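Local structure of antigen MTB48, Mycobacterial protein (Mycobacterium smegmatis, 4WJ1) at residues W139-R144 with H231-V237. The protein is a substrate of the ESX-1 type VII secretion system and is probably involved in DNA conjugation, at least in the recipient strain. Sequence-based numbering, arbitrary orientation.
Sequences WEAAAR and HPTLENV
V237 is the knob here: its side chain drops into the hollow framed by W139, E140, A143 and R144 on helix 139-147. CG2 goes in against the indole, 3.8 Å from CZ3 of W139, while CG1 lies near OE1 of E140, 3.8 Å away. The methyl of A143, which helps line that hollow, is itself a small bump that fits the bend where the chain enters helix 234-242, with its CB 3.4 Å from the carbonyl O of P232. The indole reaches across because chi1 of W139 (72°) sets CG between the backbone N and the carbonyl carbon. CE3 then comes to 3.6 Å from CB of P232, N236 O sits at the ring edge, and CG of E140 covers one face. Both segments belong to the PPE domain of EspB, part of an elongated, all-helical chain, and the contact joins two of its short helices beside helix 248-272, whose W255 meets W139 edge-to-face. The bend itself is held by a capping box between T233 and N236, and by H231, whose ND1 gives an in-plane hydrogen bond of 2.7 Å to a lone pair of P232 O. The far nitrogen, NE2, bonds to S262, so both ring nitrogens are engaged, which fixes the imidazole's rotation, with CE1 3.5 Å from the backbone N of A143. At the exposed margin, L234 lays CD1 against CA of R144 at 4.0 Å and crosses the bent arginine chain at a slant.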
loop_
_atom_site.group_PDB
_atom_site.type_symbol
_atom_site.label_atom_id
_atom_site.label_comp_id
_atom_site.label_asym_id
_atom_site.label_seq_id
_atom_site.Cartn_x
_atom_site.Cartn_y
_atom_site.Cartn_z
ATOM N N TRP A 139 0.783 -38.317 7.475
ATOM C CA TRP A 139 2.089 -37.706 7.222
ATOM C C TRP A 139 2.583 -37.888 5.788
ATOM O O TRP A 139 3.232 -36.994 5.241
ATOM C CB TRP A 139 3.141 -38.235 8.201
ATOM C CG TRP A 139 3.597 -39.650 8.005
ATOM C CD1 TRP A 139 3.089 -40.762 8.605
ATOM C CD2 TRP A 139 4.699 -40.093 7.203
ATOM N NE1 TRP A 139 3.789 -41.879 8.206
ATOM C CE2 TRP A 139 4.782 -41.494 7.348
ATOM C CE3 TRP A 139 5.607 -39.447 6.361
ATOM C CZ2 TRP A 139 5.739 -42.255 6.680
ATOM C CZ3 TRP A 139 6.566 -40.212 5.700
ATOM C CH2 TRP A 139 6.620 -41.595 5.861
ATOM N N GLU A 140 2.285 -39.025 5.172
ATOM C CA GLU A 140 2.709 -39.215 3.791
ATOM C C GLU A 140 1.871 -38.301 2.904
ATOM O O GLU A 140 2.393 -37.646 2.001
ATOM C CB GLU A 140 2.581 -40.667 3.346
ATOM C CG GLU A 140 2.961 -41.683 4.414
ATOM C CD GLU A 140 2.887 -43.130 3.918
ATOM O OE1 GLU A 140 2.606 -43.338 2.711
ATOM O OE2 GLU A 140 3.107 -44.059 4.736
ATOM N N ALA A 141 0.572 -38.237 3.190
ATOM C CA ALA A 141 -0.326 -37.357 2.455
ATOM C C ALA A 141 0.140 -35.914 2.547
ATOM O O ALA A 141 0.083 -35.180 1.563
ATOM C CB ALA A 141 -1.740 -37.484 2.976
ATOM N N ALA A 142 0.594 -35.508 3.729
ATOM C CA ALA A 142 1.008 -34.127 3.930
ATOM C C ALA A 142 2.362 -33.859 3.274
ATOM O O ALA A 142 2.576 -32.801 2.680
ATOM C CB ALA A 142 1.047 -33.797 5.410
ATOM N N ALA A 143 3.271 -34.822 3.382
ATOM C CA ALA A 143 4.581 -34.711 2.750
ATOM C C ALA A 143 4.412 -34.516 1.246
ATOM O O ALA A 143 5.091 -33.692 0.633
ATOM C CB ALA A 143 5.428 -35.944 3.051
ATOM N N ARG A 144 3.475 -35.264 0.673
ATOM C CA ARG A 144 3.171 -35.205 -0.750
ATOM C C ARG A 144 2.715 -33.811 -1.142
ATOM O O ARG A 144 3.191 -33.236 -2.120
ATOM C CB ARG A 144 2.091 -36.235 -1.093
ATOM C CG ARG A 144 1.860 -36.496 -2.578
ATOM C CD ARG A 144 2.259 -37.931 -2.931
ATOM N NE ARG A 144 1.856 -38.859 -1.875
ATOM C CZ ARG A 144 2.381 -40.066 -1.692
ATOM N NH1 ARG A 144 3.344 -40.506 -2.495
ATOM N NH2 ARG A 144 1.947 -40.833 -0.698
ATOM N N HIS A 231 9.224 -31.146 8.677
ATOM C CA HIS A 231 8.185 -32.105 8.330
ATOM C C HIS A 231 8.813 -33.270 7.591
ATOM O O HIS A 231 9.806 -33.095 6.896
ATOM C CB HIS A 231 7.098 -31.460 7.476
ATOM C CG HIS A 231 5.898 -32.327 7.280
ATOM N ND1 HIS A 231 5.854 -33.339 6.349
ATOM C CD2 HIS A 231 4.704 -32.354 7.929
ATOM C CE1 HIS A 231 4.676 -33.940 6.410
ATOM N NE2 HIS A 231 3.962 -33.358 7.360
ATOM N N PRO A 232 8.259 -34.473 7.760
ATOM C CA PRO A 232 8.765 -35.582 6.955
ATOM C C PRO A 232 8.751 -35.245 5.468
ATOM O O PRO A 232 7.830 -34.586 4.981
ATOM C CB PRO A 232 7.794 -36.709 7.288
ATOM C CG PRO A 232 7.410 -36.424 8.709
ATOM C CD PRO A 232 7.310 -34.933 8.788
ATOM N N THR A 233 9.789 -35.672 4.760
ATOM C CA THR A 233 9.929 -35.334 3.355
ATOM C C THR A 233 9.273 -36.375 2.484
ATOM O O THR A 233 8.890 -37.442 2.956
ATOM C CB THR A 233 11.392 -35.215 2.950
ATOM O OG1 THR A 233 12.054 -36.459 3.220
ATOM C CG2 THR A 233 12.058 -34.082 3.723
ATOM N N LEU A 234 9.140 -36.055 1.204
ATOM C CA LEU A 234 8.536 -36.978 0.278
ATOM C C LEU A 234 9.495 -38.149 0.132
ATOM O O LEU A 234 9.071 -39.291 0.014
ATOM C CB LEU A 234 8.234 -36.298 -1.062
ATOM C CG LEU A 234 7.373 -37.121 -2.023
ATOM C CD1 LEU A 234 6.166 -37.727 -1.315
ATOM C CD2 LEU A 234 6.920 -36.270 -3.192
ATOM N N GLU A 235 10.791 -37.858 0.193
ATOM C CA GLU A 235 11.816 -38.895 0.204
ATOM C C GLU A 235 11.654 -39.802 1.422
ATOM O O GLU A 235 11.947 -40.993 1.346
ATOM C CB GLU A 235 13.225 -38.280 0.179
ATOM C CG GLU A 235 14.338 -39.331 0.127
ATOM C CD GLU A 235 15.759 -38.765 0.011
ATOM O OE1 GLU A 235 15.933 -37.522 0.014
ATOM O OE2 GLU A 235 16.706 -39.590 -0.097
ATOM N N ASN A 236 11.181 -39.250 2.543
ATOM C CA ASN A 236 10.915 -40.079 3.715
ATOM C C ASN A 236 9.841 -41.113 3.397
ATOM O O ASN A 236 9.899 -42.239 3.889
ATOM C CB ASN A 236 10.486 -39.245 4.921
ATOM C CG ASN A 236 11.641 -38.505 5.568
ATOM O OD1 ASN A 236 11.440 -37.530 6.290
ATOM N ND2 ASN A 236 12.854 -38.965 5.313
ATOM N N VAL A 237 8.872 -40.738 2.564
ATOM C CA VAL A 237 7.853 -41.690 2.133
ATOM C C VAL A 237 8.486 -42.859 1.371
ATOM O O VAL A 237 8.198 -44.034 1.638
ATOM C CB VAL A 237 6.798 -41.027 1.239
ATOM C CG1 VAL A 237 5.716 -42.032 0.868
ATOM C CG2 VAL A 237 6.203 -39.819 1.935
#